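Local atomic coordinates of Methylcobalamin\: coenzyme M methyltransferase (Methanosarcina mazei, PDB entry 4AY7), a protein that transfers a methyl group from a methylated corrinoid to coenzyme M in methanogenesis as a zinc-dependent TIM-barrel enzyme of the uroporphyrinogen decarboxylase family. Residues Phe13-Arg18 against Pro146-Val151; Ala136-Arg141 against Val200-Asp205. One frame throughout, in Å; residues are numbered along the deposited sequence.

Contact 1 of 2, residues Phe13-Arg18 against Pro146-Val151; sequences FTLKTR and PDVPIV
A capping box opens helix 15-24 near the N-terminal end of the modelled chain, and this first turn leans on the loop that leads into strand 150-155 of the TIM barrel. Thr14 is the N-cap: its OG1 accepts from Thr17 N at 3.1 Å, while Thr14 N donates to Thr17 OG1, both bonds nearly straight. With chi1 at 66°, Thr14 OG1 sits between its own N and carbonyl carbon, which brings it over the first turn, and CG2 is left to meet the Asp147 carboxylate, CG2 to CG 3.8 Å, the two side chains crossing at about a right angle. A water spans the same pair, donating to Asp147 OD1 and lying close to Thr14 OG1.

The first turn uses a backbone N-H outward as well: Lys16 N donates to Asp147 O at 3.0 Å, approaching from above the carbonyl plane. Leu15 lies alongside Val148, CD1 to CG2, and its CB packs on Pro149 CD at 3.8 Å. Pro149 CB in turn lies against Lys16 CA, where the CA atoms of the two segments come nearest. Outside the two segments, the Lys16 side chain also touches Asp205. With an alanine here, Pro146 O would probably lose its ammonium partner and the contacts that CD and CE make with it. The lysine chain reaches that oxygen by a bend at chi3 (82°), and NZ meets Pro146 O in the carbonyl plane, on a lone pair, at 2.7 Å.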
loop_
_atom_site.group_PDB
_atom_site.type_symbol
_atom_site.label_atom_id
_atom_site.label_comp_id
_atom_site.label_asym_id
_atom_site.label_seq_id
_atom_site.Cartn_x
_atom_site.Cartn_y
_atom_site.Cartn_z
ATOM N N PHE A 13 5.040 -15.446 19.528
ATOM C CA PHE A 13 4.952 -14.846 18.219
ATOM C C PHE A 13 6.219 -14.058 17.989
ATOM O O PHE A 13 6.840 -13.579 18.928
ATOM C CB PHE A 13 3.771 -13.901 18.112
ATOM C CG PHE A 13 2.441 -14.590 18.068
ATOM C CD1 PHE A 13 1.921 -15.058 16.855
ATOM C CD2 PHE A 13 1.697 -14.763 19.222
ATOM C CE1 PHE A 13 0.673 -15.659 16.803
ATOM C CE2 PHE A 13 0.467 -15.396 19.183
ATOM C CZ PHE A 13 -0.046 -15.857 17.983
ATOM N N THR A 14 6.593 -13.952 16.711
ATOM C CA THR A 14 7.601 -13.026 16.193
ATOM C C THR A 14 6.832 -11.908 15.534
ATOM O O THR A 14 5.622 -12.007 15.325
ATOM C CB THR A 14 8.557 -13.686 15.196
ATOM O OG1 THR A 14 7.861 -14.078 13.999
ATOM C CG2 THR A 14 9.239 -14.853 15.821
ATOM N N LEU A 15 7.529 -10.822 15.216
ATOM C CA LEU A 15 6.840 -9.729 14.567
ATOM C C LEU A 15 6.215 -10.226 13.268
ATOM O O LEU A 15 5.135 -9.734 12.904
ATOM C CB LEU A 15 7.763 -8.555 14.244
ATOM C CG LEU A 15 8.451 -7.802 15.385
ATOM C CD1 LEU A 15 9.298 -6.681 14.747
ATOM C CD2 LEU A 15 7.508 -7.372 16.526
ATOM N N LYS A 16 6.895 -11.142 12.588
ATOM C CA LYS A 16 6.424 -11.663 11.333
ATOM C C LYS A 16 5.191 -12.548 11.523
ATOM O O LYS A 16 4.180 -12.346 10.852
ATOM C CB LYS A 16 7.527 -12.424 10.524
ATOM C CG LYS A 16 7.000 -13.218 9.308
ATOM C CD LYS A 16 8.062 -13.710 8.355
ATOM C CE LYS A 16 8.804 -14.989 8.697
ATOM N NZ LYS A 16 10.011 -15.129 7.725
ATOM N N THR A 17 5.287 -13.512 12.435
ATOM C CA THR A 17 4.176 -14.483 12.670
ATOM C C THR A 17 2.932 -13.781 13.202
ATOM O O THR A 17 1.812 -14.149 12.827
ATOM C CB THR A 17 4.509 -15.701 13.529
ATOM O OG1 THR A 17 4.902 -15.274 14.799
ATOM C CG2 THR A 17 5.550 -16.680 12.943
ATOM N N ARG A 18 3.122 -12.758 14.025
ATOM C CA ARG A 18 1.987 -11.993 14.565
ATOM C C ARG A 18 1.303 -11.247 13.441
ATOM O O ARG A 18 0.063 -11.168 13.412
ATOM C CB ARG A 18 2.427 -11.014 15.631
ATOM C CG ARG A 18 1.310 -10.225 16.271
ATOM C CD ARG A 18 1.797 -9.255 17.312
ATOM N NE ARG A 18 2.417 -9.938 18.466
ATOM C CZ ARG A 18 3.704 -9.872 18.815
ATOM N NH1 ARG A 18 4.569 -9.183 18.123
ATOM N NH2 ARG A 18 4.131 -10.517 19.887
ATOM N N PRO A 146 14.883 -13.311 9.654
ATOM C CA PRO A 146 13.672 -13.956 9.242
ATOM C C PRO A 146 12.455 -13.554 10.067
ATOM O O PRO A 146 11.344 -13.789 9.607
ATOM C CB PRO A 146 13.982 -15.459 9.427
ATOM C CG PRO A 146 15.013 -15.495 10.508
ATOM C CD PRO A 146 15.793 -14.219 10.390
ATOM N N ASP A 147 12.658 -12.920 11.218
ATOM C CA ASP A 147 11.541 -12.674 12.148
ATOM C C ASP A 147 10.815 -11.327 12.094
ATOM O O ASP A 147 9.874 -11.111 12.873
ATOM C CB ASP A 147 12.016 -12.923 13.574
ATOM C CG ASP A 147 12.453 -14.387 13.787
ATOM O OD1 ASP A 147 12.019 -15.334 13.049
ATOM O OD2 ASP A 147 13.205 -14.596 14.751
ATOM N N VAL A 148 11.244 -10.452 11.197
ATOM C CA VAL A 148 10.591 -9.191 10.922
ATOM C C VAL A 148 9.944 -9.281 9.573
ATOM O O VAL A 148 10.611 -9.703 8.601
ATOM C CB VAL A 148 11.612 -8.078 10.915
ATOM C CG1 VAL A 148 10.968 -6.741 10.601
ATOM C CG2 VAL A 148 12.288 -8.025 12.258
ATOM N N PRO A 149 8.694 -8.858 9.469
ATOM C CA PRO A 149 8.025 -8.953 8.178
ATOM C C PRO A 149 8.390 -7.779 7.230
ATOM O O PRO A 149 8.590 -6.681 7.682
ATOM C CB PRO A 149 6.556 -8.889 8.566
ATOM C CG PRO A 149 6.508 -7.986 9.740
ATOM C CD PRO A 149 7.805 -8.272 10.501
ATOM N N ILE A 150 8.394 -8.034 5.932
ATOM C CA ILE A 150 8.673 -7.079 4.893
ATOM C C ILE A 150 7.409 -6.952 4.113
ATOM O O ILE A 150 6.870 -7.936 3.654
ATOM C CB ILE A 150 9.809 -7.525 3.950
ATOM C CG1 ILE A 150 11.085 -7.727 4.742
ATOM C CG2 ILE A 150 10.003 -6.505 2.802
ATOM C CD1 ILE A 150 12.245 -8.209 3.885
ATOM N N VAL A 151 6.889 -5.732 4.088
ATOM C CA VAL A 151 5.732 -5.389 3.298
ATOM C C VAL A 151 6.150 -4.704 1.954
ATOM O O VAL A 151 6.809 -3.679 1.940
ATOM C CB VAL A 151 4.858 -4.418 4.067
ATOM C CG1 VAL A 151 3.646 -4.119 3.209
ATOM C CG2 VAL A 151 4.433 -5.030 5.427
HETATM O O HOH W 1 9.177 -15.576 12.535
#

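Contact 2 of 2, residues Ala136-Arg141 against Val200-Asp205; sequences AIKIIR and VEAGAD
Arg141 of helix 130-144 reaches to the Schellman motif that ends helix 178-202, where two helices of the TIM barrel come together just ahead of strand 206-210. From CB, the chain starts with CG anti to the backbone N (chi1 180°), and bends at chi2 and again at chi3 bring the guanidinium to Gly203 O and Asp205. NE passes 3.9 Å from Gly203 O, and CZ carries the guanidinium on to its two partners. NH2 grips both: it donates to Gly203 O at 2.8 Å, nearly along the C=O axis, and to Asp205 OD2 in a salt bridge, with that oxygen close to the guanidinium plane though the carboxylate is turned 52° against it. NH1 goes outside the two segments, to the carbonyls of Gly145 and Val148.

Gly203 has a positive phi (135°), and a CB there would run into the preceding carbonyl O and lie tight against Ile137 CG2. One turn before Arg141, Ile137 packs against the helix end: its CG2 lies 3.4 Å from Ala202 O and 3.9 Å from Ala202 CB. Lys138 runs past the same alanine, with CE 4.1 Å from Ala202 CB. Asp205 OD2 also accepts from Ile150 N, and Arg141 NH2 meets this oxygen on the syn side at 2.7 Å.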
loop_
_atom_site.group_PDB
_atom_site.type_symbol
_atom_site.label_atom_id
_atom_site.label_comp_id
_atom_site.label_asym_id
_atom_site.label_seq_id
_atom_site.Cartn_x
_atom_site.Cartn_y
_atom_site.Cartn_z
ATOM N N ALA A 136 16.465 -4.196 -2.943
ATOM C CA ALA A 136 16.308 -3.555 -1.617
ATOM C C ALA A 136 15.628 -4.502 -0.625
ATOM O O ALA A 136 16.021 -4.577 0.527
ATOM C CB ALA A 136 15.580 -2.206 -1.700
ATOM N N ILE A 137 14.689 -5.305 -1.132
ATOM C CA ILE A 137 14.020 -6.322 -0.301
ATOM C C ILE A 137 15.040 -7.307 0.208
ATOM O O ILE A 137 15.044 -7.625 1.380
ATOM C CB ILE A 137 12.923 -7.070 -1.078
ATOM C CG1 ILE A 137 11.783 -6.083 -1.369
ATOM C CG2 ILE A 137 12.487 -8.302 -0.264
ATOM C CD1 ILE A 137 10.787 -6.596 -2.451
ATOM N N LYS A 138 15.924 -7.758 -0.670
ATOM C CA LYS A 138 16.985 -8.707 -0.236
ATOM C C LYS A 138 17.942 -8.094 0.755
ATOM O O LYS A 138 18.366 -8.743 1.714
ATOM C CB LYS A 138 17.766 -9.196 -1.435
ATOM C CG LYS A 138 16.872 -9.980 -2.380
ATOM C CD LYS A 138 17.594 -10.270 -3.687
ATOM C CE LYS A 138 16.653 -10.145 -4.902
ATOM N NZ LYS A 138 17.466 -9.550 -5.997
ATOM N N ILE A 139 18.275 -6.831 0.549
ATOM C CA ILE A 139 19.139 -6.125 1.517
ATOM C C ILE A 139 18.450 -6.008 2.888
ATOM O O ILE A 139 19.081 -6.209 3.924
ATOM C CB ILE A 139 19.463 -4.741 1.058
ATOM C CG1 ILE A 139 20.315 -4.806 -0.231
ATOM C CG2 ILE A 139 20.248 -3.952 2.123
ATOM C CD1 ILE A 139 20.558 -3.416 -0.806
ATOM N N ILE A 140 17.174 -5.617 2.882
ATOM C CA ILE A 140 16.350 -5.559 4.139
ATOM C C ILE A 140 16.297 -6.927 4.861
ATOM O O ILE A 140 16.698 -7.030 6.005
ATOM C CB ILE A 140 14.927 -5.055 3.858
ATOM C CG1 ILE A 140 15.026 -3.590 3.426
ATOM C CG2 ILE A 140 13.977 -5.317 5.065
ATOM C CD1 ILE A 140 13.739 -3.063 2.776
ATOM N N ARG A 141 15.941 -7.980 4.128
ATOM C CA ARG A 141 15.936 -9.325 4.673
ATOM C C ARG A 141 17.255 -9.711 5.302
ATOM O O ARG A 141 17.296 -10.256 6.398
ATOM C CB ARG A 141 15.565 -10.375 3.632
ATOM C CG ARG A 141 15.568 -11.787 4.206
ATOM C CD ARG A 141 14.531 -12.008 5.334
ATOM N NE ARG A 141 13.159 -11.862 4.853
ATOM C CZ ARG A 141 12.114 -11.411 5.588
ATOM N NH1 ARG A 141 12.281 -10.987 6.846
ATOM N NH2 ARG A 141 10.883 -11.357 5.060
ATOM N N VAL A 200 7.442 -11.155 -3.633
ATOM C CA VAL A 200 7.355 -12.287 -2.744
ATOM C C VAL A 200 8.601 -13.146 -2.861
ATOM O O VAL A 200 9.182 -13.516 -1.834
ATOM C CB VAL A 200 6.051 -13.120 -2.983
ATOM C CG1 VAL A 200 6.069 -14.438 -2.194
ATOM C CG2 VAL A 200 4.802 -12.282 -2.628
ATOM N N GLU A 201 9.008 -13.483 -4.097
ATOM C CA GLU A 201 10.213 -14.333 -4.315
ATOM C C GLU A 201 11.438 -13.643 -3.750
ATOM O O GLU A 201 12.338 -14.317 -3.290
ATOM C CB GLU A 201 10.418 -14.734 -5.799
ATOM C CG GLU A 201 9.439 -15.828 -6.308
ATOM C CD GLU A 201 8.915 -15.733 -7.807
ATOM O OE1 GLU A 201 9.484 -14.992 -8.674
ATOM O OE2 GLU A 201 7.895 -16.424 -8.150
ATOM N N ALA A 202 11.472 -12.318 -3.767
ATOM C CA ALA A 202 12.615 -11.573 -3.211
ATOM C C ALA A 202 12.630 -11.571 -1.707
ATOM O O ALA A 202 13.680 -11.325 -1.130
ATOM C CB ALA A 202 12.686 -10.096 -3.705
ATOM N N GLY A 203 11.480 -11.797 -1.060
ATOM C CA GLY A 203 11.431 -11.884 0.390
ATOM C C GLY A 203 10.305 -11.125 1.118
ATOM O O GLY A 203 10.229 -11.201 2.354
ATOM N N ALA A 204 9.394 -10.466 0.368
ATOM C CA ALA A 204 8.209 -9.795 0.950
ATOM C C ALA A 204 7.264 -10.841 1.490
ATOM O O ALA A 204 7.041 -11.898 0.881
ATOM C CB ALA A 204 7.456 -8.908 -0.065
ATOM N N ASP A 205 6.683 -10.512 2.627
ATOM C CA ASP A 205 5.752 -11.391 3.367
ATOM C C ASP A 205 4.302 -11.029 3.137
ATOM O O ASP A 205 3.401 -11.895 3.241
ATOM C CB ASP A 205 6.055 -11.302 4.872
ATOM C CG ASP A 205 7.481 -11.784 5.204
ATOM O OD1 ASP A 205 7.878 -12.958 4.920
ATOM O OD2 ASP A 205 8.263 -10.945 5.657
#

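In the fold
Both contacts lie on the same side of the chain's centre, their own centres 12 Å apart, and both concern chain leading into neighbouring parallel strands, 150-155 and 206-210. Contact 1 is at the surface, a helix start on a loop, held by hydrogen bonds to backbone carbonyls, one of them from a lysine, with a bridging water and some apolar packing on Pro149. Contact 2 is partly buried, with aliphatic packing between two helices and a salt bridge beside it. Segments 146-151 and 136-141 belong to consecutive elements of the chain, and the two contacts touch directly: Ile150 O lies 2.8 Å from Asp205 N, a probable hydrogen bond, and Lys16 CD packs 3.5 Å from Asp205 OD1. Neither contact reaches the annotated zinc or coenzyme M sites.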